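Gamma-glutamyltransferase 1 Threonine peptidase. MEROPS family T03 (Pseudomonas nitroreducens, PDB 7D9E) probably transfers gamma-glutamyl groups to water or amine acceptors, acting as the large subunit of an Ntn-type transpeptidase used in theanine synthesis. Local coordinates at residues I306-F311 with S350-V355; I279-Q284 with K335-R340; E251-D256 with G271-A276. All coordinates share one frame; numbering follows the deposited sequence.

Interaction 1. Residues I306-F311 with S350-V355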
loop_
_atom_site.group_PDB
_atom_site.type_symbol
_atom_site.label_atom_id
_atom_site.label_comp_id
_atom_site.label_asym_id
_atom_site.label_seq_id
_atom_site.Cartn_x
_atom_site.Cartn_y
_atom_site.Cartn_z
ATOM N N ILE A 306 10.262 -19.131 -4.378
ATOM C CA ILE A 306 10.003 -18.110 -5.382
ATOM C C ILE A 306 10.320 -16.730 -4.821
ATOM O O ILE A 306 10.986 -15.913 -5.474
ATOM C CB ILE A 306 8.551 -18.203 -5.886
ATOM C CG1 ILE A 306 8.240 -19.611 -6.397
ATOM C CG2 ILE A 306 8.342 -17.186 -6.989
ATOM C CD1 ILE A 306 6.801 -19.790 -6.827
ATOM N N GLU A 307 9.892 -16.465 -3.585
ATOM C CA GLU A 307 10.096 -15.155 -2.977
ATOM C C GLU A 307 11.574 -14.828 -2.814
ATOM O O GLU A 307 11.956 -13.656 -2.925
ATOM C CB GLU A 307 9.337 -15.059 -1.650
ATOM C CG GLU A 307 7.820 -15.083 -1.906
ATOM C CD GLU A 307 6.991 -15.543 -0.736
ATOM O OE1 GLU A 307 7.549 -16.056 0.253
ATOM O OE2 GLU A 307 5.751 -15.404 -0.833
ATOM N N LYS A 308 12.422 -15.842 -2.612
ATOM C CA LYS A 308 13.856 -15.601 -2.520
ATOM C C LYS A 308 14.362 -14.860 -3.750
ATOM O O LYS A 308 15.141 -13.902 -3.641
ATOM C CB LYS A 308 14.602 -16.926 -2.387
ATOM C CG LYS A 308 14.705 -17.451 -0.947
ATOM C CD LYS A 308 15.437 -18.777 -0.953
ATOM C CE LYS A 308 16.161 -19.072 0.360
ATOM N NZ LYS A 308 15.220 -19.125 1.535
ATOM N N ARG A 309 13.943 -15.317 -4.940
ATOM C CA ARG A 309 14.453 -14.746 -6.182
ATOM C C ARG A 309 13.842 -13.376 -6.438
ATOM O O ARG A 309 14.524 -12.466 -6.920
ATOM C CB ARG A 309 14.165 -15.700 -7.344
ATOM C CG ARG A 309 15.201 -16.803 -7.513
ATOM C CD ARG A 309 14.935 -17.936 -6.531
ATOM N NE ARG A 309 16.044 -18.883 -6.496
ATOM C CZ ARG A 309 16.058 -19.992 -5.765
ATOM N NH1 ARG A 309 15.016 -20.291 -5.015
ATOM N NH2 ARG A 309 17.126 -20.780 -5.769
ATOM N N VAL A 310 12.563 -13.213 -6.119
ATOM C CA VAL A 310 11.880 -11.932 -6.269
ATOM C C VAL A 310 12.557 -10.863 -5.428
ATOM O O VAL A 310 12.809 -9.740 -5.891
ATOM C CB VAL A 310 10.395 -12.096 -5.898
ATOM C CG1 VAL A 310 9.702 -10.739 -5.813
ATOM C CG2 VAL A 310 9.716 -12.986 -6.893
ATOM N N PHE A 311 12.865 -11.182 -4.165
ATOM C CA PHE A 311 13.455 -10.160 -3.316
ATOM C C PHE A 311 14.914 -9.912 -3.659
ATOM O O PHE A 311 15.413 -8.803 -3.431
ATOM C CB PHE A 311 13.260 -10.500 -1.846
ATOM C CG PHE A 311 11.917 -10.062 -1.330
ATOM C CD1 PHE A 311 11.741 -8.770 -0.861
ATOM C CD2 PHE A 311 10.823 -10.920 -1.369
ATOM C CE1 PHE A 311 10.500 -8.346 -0.413
ATOM C CE2 PHE A 311 9.563 -10.491 -0.918
ATOM C CZ PHE A 311 9.416 -9.216 -0.434
ATOM N N SER A 350 17.023 -23.478 -0.800
ATOM C CA SER A 350 18.192 -23.021 -1.538
ATOM C C SER A 350 19.126 -22.229 -0.634
ATOM O O SER A 350 18.681 -21.471 0.232
ATOM C CB SER A 350 17.742 -22.109 -2.679
ATOM O OG SER A 350 17.098 -22.831 -3.710
ATOM N N ALA A 351 20.432 -22.367 -0.868
ATOM C CA ALA A 351 21.401 -21.616 -0.085
ATOM C C ALA A 351 21.212 -20.127 -0.325
ATOM O O ALA A 351 21.323 -19.652 -1.459
ATOM C CB ALA A 351 22.821 -22.035 -0.481
ATOM N N THR A 352 20.929 -19.387 0.749
ATOM C CA THR A 352 20.650 -17.960 0.624
ATOM C C THR A 352 21.828 -17.228 0.002
ATOM O O THR A 352 21.639 -16.331 -0.826
ATOM C CB THR A 352 20.324 -17.391 2.008
ATOM O OG1 THR A 352 19.109 -17.984 2.480
ATOM C CG2 THR A 352 20.153 -15.886 1.960
ATOM N N GLU A 353 23.051 -17.616 0.384
ATOM C CA GLU A 353 24.244 -16.954 -0.123
ATOM C C GLU A 353 24.364 -17.110 -1.634
ATOM O O GLU A 353 24.984 -16.274 -2.300
ATOM C CB GLU A 353 25.501 -17.515 0.561
ATOM C CG GLU A 353 25.476 -17.670 2.106
ATOM C CD GLU A 353 24.470 -18.690 2.648
ATOM O OE1 GLU A 353 24.080 -18.574 3.830
ATOM O OE2 GLU A 353 24.068 -19.602 1.892
ATOM N N LYS A 354 23.763 -18.162 -2.190
ATOM C CA LYS A 354 23.846 -18.451 -3.613
ATOM C C LYS A 354 22.682 -17.875 -4.406
ATOM O O LYS A 354 22.698 -17.953 -5.636
ATOM C CB LYS A 354 23.911 -19.964 -3.836
ATOM C CG LYS A 354 25.210 -20.604 -3.384
ATOM C CD LYS A 354 25.207 -22.106 -3.649
ATOM N N VAL A 355 21.669 -17.319 -3.749
ATOM C CA VAL A 355 20.616 -16.602 -4.458
ATOM C C VAL A 355 21.162 -15.230 -4.830
ATOM O O VAL A 355 21.574 -14.460 -3.958
ATOM C CB VAL A 355 19.350 -16.481 -3.601
ATOM C CG1 VAL A 355 18.235 -15.806 -4.384
ATOM C CG2 VAL A 355 18.910 -17.849 -3.147
HETATM O O HOH W 1 16.678 -16.816 2.908
#
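Arg309 and Ser350 make the one direct hydrogen bond between helix residues 306-311 and the tail residues 350-355. Arg309 NH2 donates to Ser350 OG over 2.9 Å, with an N-H...O angle of 162°. The hydroxyl sits at the guanidinium edge, 10° out of its plane. One face of the same group carries Val355, whose CG2 lies 4.2 Å above the plane and toward the rim, so arginine offers polar edges and a flat apolar surface at once. The other branch of Val355 reaches the helix backbone, CG1 coming to 3.7 Å from Lys308 O.

Lys308 is the second long arm and crosses Thr352 at about a right angle. Its CE packs 3.5 Å from Ser350 O, and the bend at its last torsion (chi4 60°) turns NZ toward a water, which accepts from NZ at 3.1 Å and donates to Thr352 OG1 at 2.7 Å. Thr352 opens a short 3-10 turn, 352-354, which brings the chain back so that Val355 faces the helix. This tail follows helix 334-343 and lies near the last modelled residues of the large subunit, the end that in this family is released from the small subunit by self-cleavage.

Farther out, Glu305 forms a salt bridge with Arg309 NH1 and also hydrogen-bonds Ser350 OG, tying donor and acceptor together. Arg309 NE pairs with Glu343, and Ser350, Glu305 and Glu343 together hold the rotation of the guanidinium. Lys308 NZ forms a salt bridge with Asp132 of the neighbouring subunit, against which Thr352 also packs.

Interaction 2. Residues I279-Q284 with K335-R340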
loop_
_atom_site.group_PDB
_atom_site.type_symbol
_atom_site.label_atom_id
_atom_site.label_comp_id
_atom_site.label_asym_id
_atom_site.label_seq_id
_atom_site.Cartn_x
_atom_site.Cartn_y
_atom_site.Cartn_z
ATOM N N ILE A 279 3.759 -14.801 -10.244
ATOM C CA ILE A 279 2.771 -15.518 -11.045
ATOM C C ILE A 279 3.452 -16.310 -12.151
ATOM O O ILE A 279 3.144 -17.487 -12.384
ATOM C CB ILE A 279 1.721 -14.537 -11.600
ATOM C CG1 ILE A 279 0.904 -13.951 -10.449
ATOM C CG2 ILE A 279 0.849 -15.200 -12.646
ATOM C CD1 ILE A 279 0.067 -12.756 -10.844
ATOM N N GLY A 280 4.414 -15.688 -12.827
ATOM C CA GLY A 280 5.058 -16.355 -13.937
ATOM C C GLY A 280 5.836 -17.575 -13.499
ATOM O O GLY A 280 5.823 -18.611 -14.169
ATOM N N ILE A 281 6.538 -17.463 -12.377
ATOM C CA ILE A 281 7.320 -18.587 -11.890
ATOM C C ILE A 281 6.397 -19.681 -11.390
ATOM O O ILE A 281 6.635 -20.871 -11.629
ATOM C CB ILE A 281 8.305 -18.126 -10.808
ATOM C CG1 ILE A 281 9.405 -17.271 -11.456
ATOM C CG2 ILE A 281 8.903 -19.330 -10.088
ATOM C CD1 ILE A 281 10.304 -16.582 -10.470
ATOM N N LYS A 282 5.335 -19.312 -10.670
ATOM C CA LYS A 282 4.422 -20.347 -10.194
ATOM C C LYS A 282 3.817 -21.120 -11.358
ATOM O O LYS A 282 3.661 -22.349 -11.288
ATOM C CB LYS A 282 3.315 -19.765 -9.312
ATOM C CG LYS A 282 2.313 -20.822 -8.875
ATOM C CD LYS A 282 1.363 -20.282 -7.833
ATOM C CE LYS A 282 0.659 -21.426 -7.113
ATOM N NZ LYS A 282 -0.105 -22.257 -8.081
ATOM N N GLU A 283 3.460 -20.420 -12.441
ATOM C CA GLU A 283 2.931 -21.105 -13.618
ATOM C C GLU A 283 3.972 -22.041 -14.223
ATOM O O GLU A 283 3.650 -23.164 -14.628
ATOM C CB GLU A 283 2.439 -20.097 -14.654
ATOM C CG GLU A 283 1.239 -19.257 -14.201
ATOM C CD GLU A 283 -0.105 -19.966 -14.314
ATOM O OE1 GLU A 283 -0.664 -20.031 -15.433
ATOM O OE2 GLU A 283 -0.621 -20.424 -13.273
ATOM N N GLN A 284 5.228 -21.585 -14.306
ATOM C CA GLN A 284 6.289 -22.429 -14.843
ATOM C C GLN A 284 6.462 -23.696 -14.024
ATOM O O GLN A 284 6.816 -24.745 -14.571
ATOM C CB GLN A 284 7.597 -21.637 -14.844
ATOM C CG GLN A 284 7.754 -20.692 -16.005
ATOM C CD GLN A 284 7.516 -21.355 -17.340
ATOM O OE1 GLN A 284 8.216 -22.300 -17.705
ATOM N NE2 GLN A 284 6.503 -20.890 -18.062
ATOM N N LYS A 335 11.490 -15.570 -20.949
ATOM C CA LYS A 335 12.671 -16.429 -20.891
ATOM C C LYS A 335 13.410 -16.254 -19.574
ATOM O O LYS A 335 13.957 -17.215 -19.021
ATOM C CB LYS A 335 13.602 -16.107 -22.061
ATOM C CG LYS A 335 13.044 -16.516 -23.413
ATOM N N TYR A 336 13.444 -15.029 -19.058
ATOM C CA TYR A 336 14.050 -14.797 -17.754
ATOM C C TYR A 336 13.230 -15.458 -16.654
ATOM O O TYR A 336 13.776 -16.115 -15.760
ATOM C CB TYR A 336 14.157 -13.289 -17.530
ATOM C CG TYR A 336 14.678 -12.917 -16.168
ATOM C CD1 TYR A 336 16.020 -13.100 -15.856
ATOM C CD2 TYR A 336 13.842 -12.413 -15.202
ATOM C CE1 TYR A 336 16.513 -12.775 -14.629
ATOM C CE2 TYR A 336 14.323 -12.084 -13.946
ATOM C CZ TYR A 336 15.665 -12.266 -13.675
ATOM O OH TYR A 336 16.169 -11.945 -12.445
ATOM N N ILE A 337 11.912 -15.276 -16.690
ATOM C CA ILE A 337 11.039 -15.923 -15.714
ATOM C C ILE A 337 11.223 -17.438 -15.748
ATOM O O ILE A 337 11.238 -18.095 -14.699
ATOM C CB ILE A 337 9.585 -15.489 -15.959
ATOM C CG1 ILE A 337 9.410 -14.034 -15.501
ATOM C CG2 ILE A 337 8.618 -16.436 -15.246
ATOM C CD1 ILE A 337 8.152 -13.364 -16.014
ATOM N N ALA A 338 11.382 -18.019 -16.943
ATOM C CA ALA A 338 11.629 -19.456 -17.016
ATOM C C ALA A 338 12.959 -19.822 -16.362
ATOM O O ALA A 338 13.054 -20.832 -15.655
ATOM C CB ALA A 338 11.603 -19.931 -18.470
ATOM N N LYS A 339 14.001 -19.023 -16.601
ATOM C CA LYS A 339 15.300 -19.299 -15.992
ATOM C C LYS A 339 15.223 -19.236 -14.471
ATOM O O LYS A 339 15.734 -20.117 -13.771
ATOM C CB LYS A 339 16.349 -18.316 -16.522
ATOM C CG LYS A 339 17.749 -18.583 -16.004
ATOM N N ARG A 340 14.585 -18.196 -13.937
ATOM C CA ARG A 340 14.496 -18.066 -12.487
ATOM C C ARG A 340 13.635 -19.169 -11.893
ATOM O O ARG A 340 13.916 -19.656 -10.793
ATOM C CB ARG A 340 13.944 -16.688 -12.105
ATOM C CG ARG A 340 14.858 -15.564 -12.537
ATOM C CD ARG A 340 16.144 -15.567 -11.732
ATOM N NE ARG A 340 16.066 -14.728 -10.536
ATOM C CZ ARG A 340 17.046 -14.604 -9.648
ATOM N NH1 ARG A 340 18.166 -15.304 -9.774
ATOM N NH2 ARG A 340 16.908 -13.765 -8.636
#
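Ile281 and Ile337 have nearly the same first torsion, each with CG1 anti to the carbonyl carbon (chi1 -70° and -73°) and CG2 anti to the backbone N, yet they use different branches. In Ile337 the setting swings CG2 onto the partner helix; in Ile281 it sends CG1 and the extended CD1 forward over the turn 337-340. The two side chains cross obliquely, Ile281 CG1 standing 4.0 Å from Ile337 CG2.

Ile337 CG2 makes the closest approach. It comes to 3.5 Å from Gly280 C and 3.7 Å from Ile281 N, resting on bare backbone because Gly280 has no side chain to hold it off. A branched residue suits this place, since CG2 can press on the Gly280-Ile281 peptide while the CG1-CD1 branch is left for other neighbours, CD1 packing near Ala276 O. The axes of the short segments pass 8.8 Å apart at a crossing angle of -62°, and the glycine permits the methyl contact there. Beyond Ile337, Ile281 CD1 ends 4.0 Å from Arg340 CB. Toward the surface Gln284 lays CG 4.2 Å from Ala338 CA, where a small alanine allows the glutamine stem to pass close by.

Arg340 contributes aliphatic carbon here and sends its charge elsewhere: its guanidinium makes salt bridges to Glu343 and Asp313 and hydrogen-bonds the carbonyl oxygen of Arg356. Its CG also lies 3.6 Å above one face of the Tyr336 ring, toward the rim, and the Tyr336 OH is hydrogen-bonded to Asp313. Helices 271-284 and 334-343 are joined here by van der Waals contact without a polar bond between the segments. Such a joint depends on shape, above all the fit of one methyl over a glycine, while the nearby charges are settled with other partners.

Interaction 3. Residues E251-D256 with G271-A276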
loop_
_atom_site.group_PDB
_atom_site.type_symbol
_atom_site.label_atom_id
_atom_site.label_comp_id
_atom_site.label_asym_id
_atom_site.label_seq_id
_atom_site.Cartn_x
_atom_site.Cartn_y
_atom_site.Cartn_z
ATOM N N GLU A 251 1.697 4.005 -17.345
ATOM C CA GLU A 251 1.096 2.764 -17.829
ATOM C C GLU A 251 1.112 1.715 -16.721
ATOM O O GLU A 251 2.154 1.483 -16.102
ATOM C CB GLU A 251 1.816 2.248 -19.069
ATOM C CG GLU A 251 1.610 3.159 -20.280
ATOM C CD GLU A 251 0.158 3.196 -20.731
ATOM O OE1 GLU A 251 -0.486 2.128 -20.789
ATOM O OE2 GLU A 251 -0.343 4.311 -20.975
ATOM N N PRO A 252 -0.018 1.090 -16.411
ATOM C CA PRO A 252 -0.001 0.059 -15.370
ATOM C C PRO A 252 0.781 -1.152 -15.828
ATOM O O PRO A 252 0.923 -1.403 -17.029
ATOM C CB PRO A 252 -1.486 -0.265 -15.141
ATOM C CG PRO A 252 -2.165 0.162 -16.384
ATOM C CD PRO A 252 -1.381 1.357 -16.911
ATOM N N MET A 253 1.327 -1.875 -14.852
ATOM C CA MET A 253 1.896 -3.190 -15.123
ATOM C C MET A 253 0.771 -4.124 -15.553
ATOM O O MET A 253 -0.282 -4.159 -14.915
ATOM C CB MET A 253 2.563 -3.745 -13.865
ATOM C CG MET A 253 2.945 -5.207 -13.978
ATOM S SD MET A 253 4.257 -5.542 -15.168
ATOM C CE MET A 253 5.439 -4.363 -14.525
ATOM N N ARG A 254 0.979 -4.854 -16.652
ATOM C CA ARG A 254 0.022 -5.837 -17.145
ATOM C C ARG A 254 0.639 -7.225 -17.105
ATOM O O ARG A 254 1.717 -7.448 -17.663
ATOM C CB ARG A 254 -0.391 -5.502 -18.579
ATOM C CG ARG A 254 -1.233 -6.585 -19.229
ATOM C CD ARG A 254 -1.586 -6.308 -20.680
ATOM N NE ARG A 254 -2.239 -7.476 -21.241
ATOM C CZ ARG A 254 -3.178 -7.454 -22.184
ATOM N NH1 ARG A 254 -3.599 -6.303 -22.694
ATOM N NH2 ARG A 254 -3.703 -8.596 -22.612
ATOM N N ILE A 255 -0.088 -8.163 -16.501
ATOM C CA ILE A 255 0.328 -9.549 -16.332
ATOM C C ILE A 255 -0.816 -10.436 -16.821
ATOM O O ILE A 255 -1.945 -10.335 -16.329
ATOM C CB ILE A 255 0.658 -9.834 -14.853
ATOM C CG1 ILE A 255 1.778 -8.908 -14.368
ATOM C CG2 ILE A 255 1.007 -11.334 -14.642
ATOM C CD1 ILE A 255 1.766 -8.708 -12.873
ATOM N N ASP A 256 -0.527 -11.313 -17.773
ATOM C CA ASP A 256 -1.534 -12.206 -18.322
ATOM C C ASP A 256 -1.269 -13.641 -17.894
ATOM O O ASP A 256 -0.137 -14.120 -17.987
ATOM C CB ASP A 256 -1.500 -12.118 -19.846
ATOM C CG ASP A 256 -2.104 -10.828 -20.368
ATOM O OD1 ASP A 256 -3.328 -10.785 -20.590
ATOM O OD2 ASP A 256 -1.352 -9.854 -20.535
ATOM N N GLY A 271 5.772 -3.890 -6.694
ATOM C CA GLY A 271 4.778 -4.950 -6.676
ATOM C C GLY A 271 4.429 -5.482 -8.050
ATOM O O GLY A 271 4.124 -6.676 -8.201
ATOM N N GLY A 272 4.449 -4.630 -9.066
ATOM C CA GLY A 272 4.134 -5.112 -10.408
ATOM C C GLY A 272 5.148 -6.123 -10.903
ATOM O O GLY A 272 4.783 -7.206 -11.402
ATOM N N ILE A 273 6.432 -5.763 -10.819
ATOM C CA ILE A 273 7.499 -6.675 -11.203
ATOM C C ILE A 273 7.456 -7.922 -10.337
ATOM O O ILE A 273 7.556 -9.050 -10.849
ATOM C CB ILE A 273 8.859 -5.954 -11.150
ATOM C CG1 ILE A 273 8.902 -4.897 -12.262
ATOM C CG2 ILE A 273 10.021 -6.941 -11.266
ATOM C CD1 ILE A 273 10.040 -3.919 -12.125
ATOM N N ALA A 274 7.289 -7.746 -9.023
ATOM C CA ALA A 274 7.202 -8.903 -8.139
ATOM C C ALA A 274 6.067 -9.832 -8.547
ATOM O O ALA A 274 6.265 -11.045 -8.649
ATOM C CB ALA A 274 7.040 -8.466 -6.688
ATOM N N LEU A 275 4.860 -9.291 -8.760
ATOM C CA LEU A 275 3.739 -10.151 -9.140
ATOM C C LEU A 275 3.963 -10.810 -10.496
ATOM O O LEU A 275 3.597 -11.973 -10.684
ATOM C CB LEU A 275 2.417 -9.377 -9.110
ATOM C CG LEU A 275 1.914 -9.129 -7.686
ATOM C CD1 LEU A 275 0.897 -8.019 -7.644
ATOM C CD2 LEU A 275 1.318 -10.404 -7.123
ATOM N N ALA A 276 4.555 -10.089 -11.457
ATOM C CA ALA A 276 4.840 -10.714 -12.748
ATOM C C ALA A 276 5.756 -11.918 -12.557
ATOM O O ALA A 276 5.533 -12.987 -13.145
ATOM C CB ALA A 276 5.474 -9.686 -13.686
#
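Met253 and Ile255 meet no aromatic ring on helix 271-276; the flat groups they approach are its backbone peptides. Ile255 CD1 comes to 3.4 Å from Ala276 N, and Met253 CG to 3.7 Å from Gly272 O. The one flat side-chain pair belongs to the strand itself and points off its other side: Arg254 grips Asp256 in a side-on salt bridge with two nitrogens. NE gives a nearly straight bond (171°) in the guanidinium plane to the syn lone pair of OD2 at 2.6 Å, whereas NH2 reaches OD1 at 3.0 Å by a more bent bond tilted out of both planes. Asp256 OD1 also bonds Thr261 of the next strand.

On the helix side Gly272 lets the strand come in closely at Met253. The methionine bends twice past it, its flexible thioether carrying CE round to Ile273 CG1, 4.2 Å away. Ile255 reaches in with CG1, 3.8 Å from Ala276 CB, and with CD1, where the short Ala276 side chain lets it approach the helix backbone.

The short segments 253-256 and 271-276 run nearly parallel, their N-to-C directions 12° apart. Gly272, which has no side chain, lies about 12 Å from the bound DON, making this contact a neighbour of the site and not part of it. Strand 248-257 pairs antiparallel with 260-264, and the following helix returns to cover one face of this hairpin, an apolar helix-on-sheet layer consistent with the alpha-beta architecture of Ntn hydrolases.

Helix 271-284 joins interactions 2 and 3, its first turns covering the sheet and its last turns meeting helix 334-343. Interaction 3 is buried and apolar; interaction 2 is likewise apolar but only partly buried, with Gln284 at the surface. Both rely on a glycine that admits a neighbour to the helix backbone. Interaction 1, though also largely buried, mixes polar bonds with the packing of Val355 and holds a loop largely lacking regular structure. Helix 297-317 connects it to the others, as Ile306 packs on Ile281, Val310 on Ala274, and Arg309 O probably accepts a hydrogen bond from Arg340 NH2. Interaction 3 lies nearest the chain's centre.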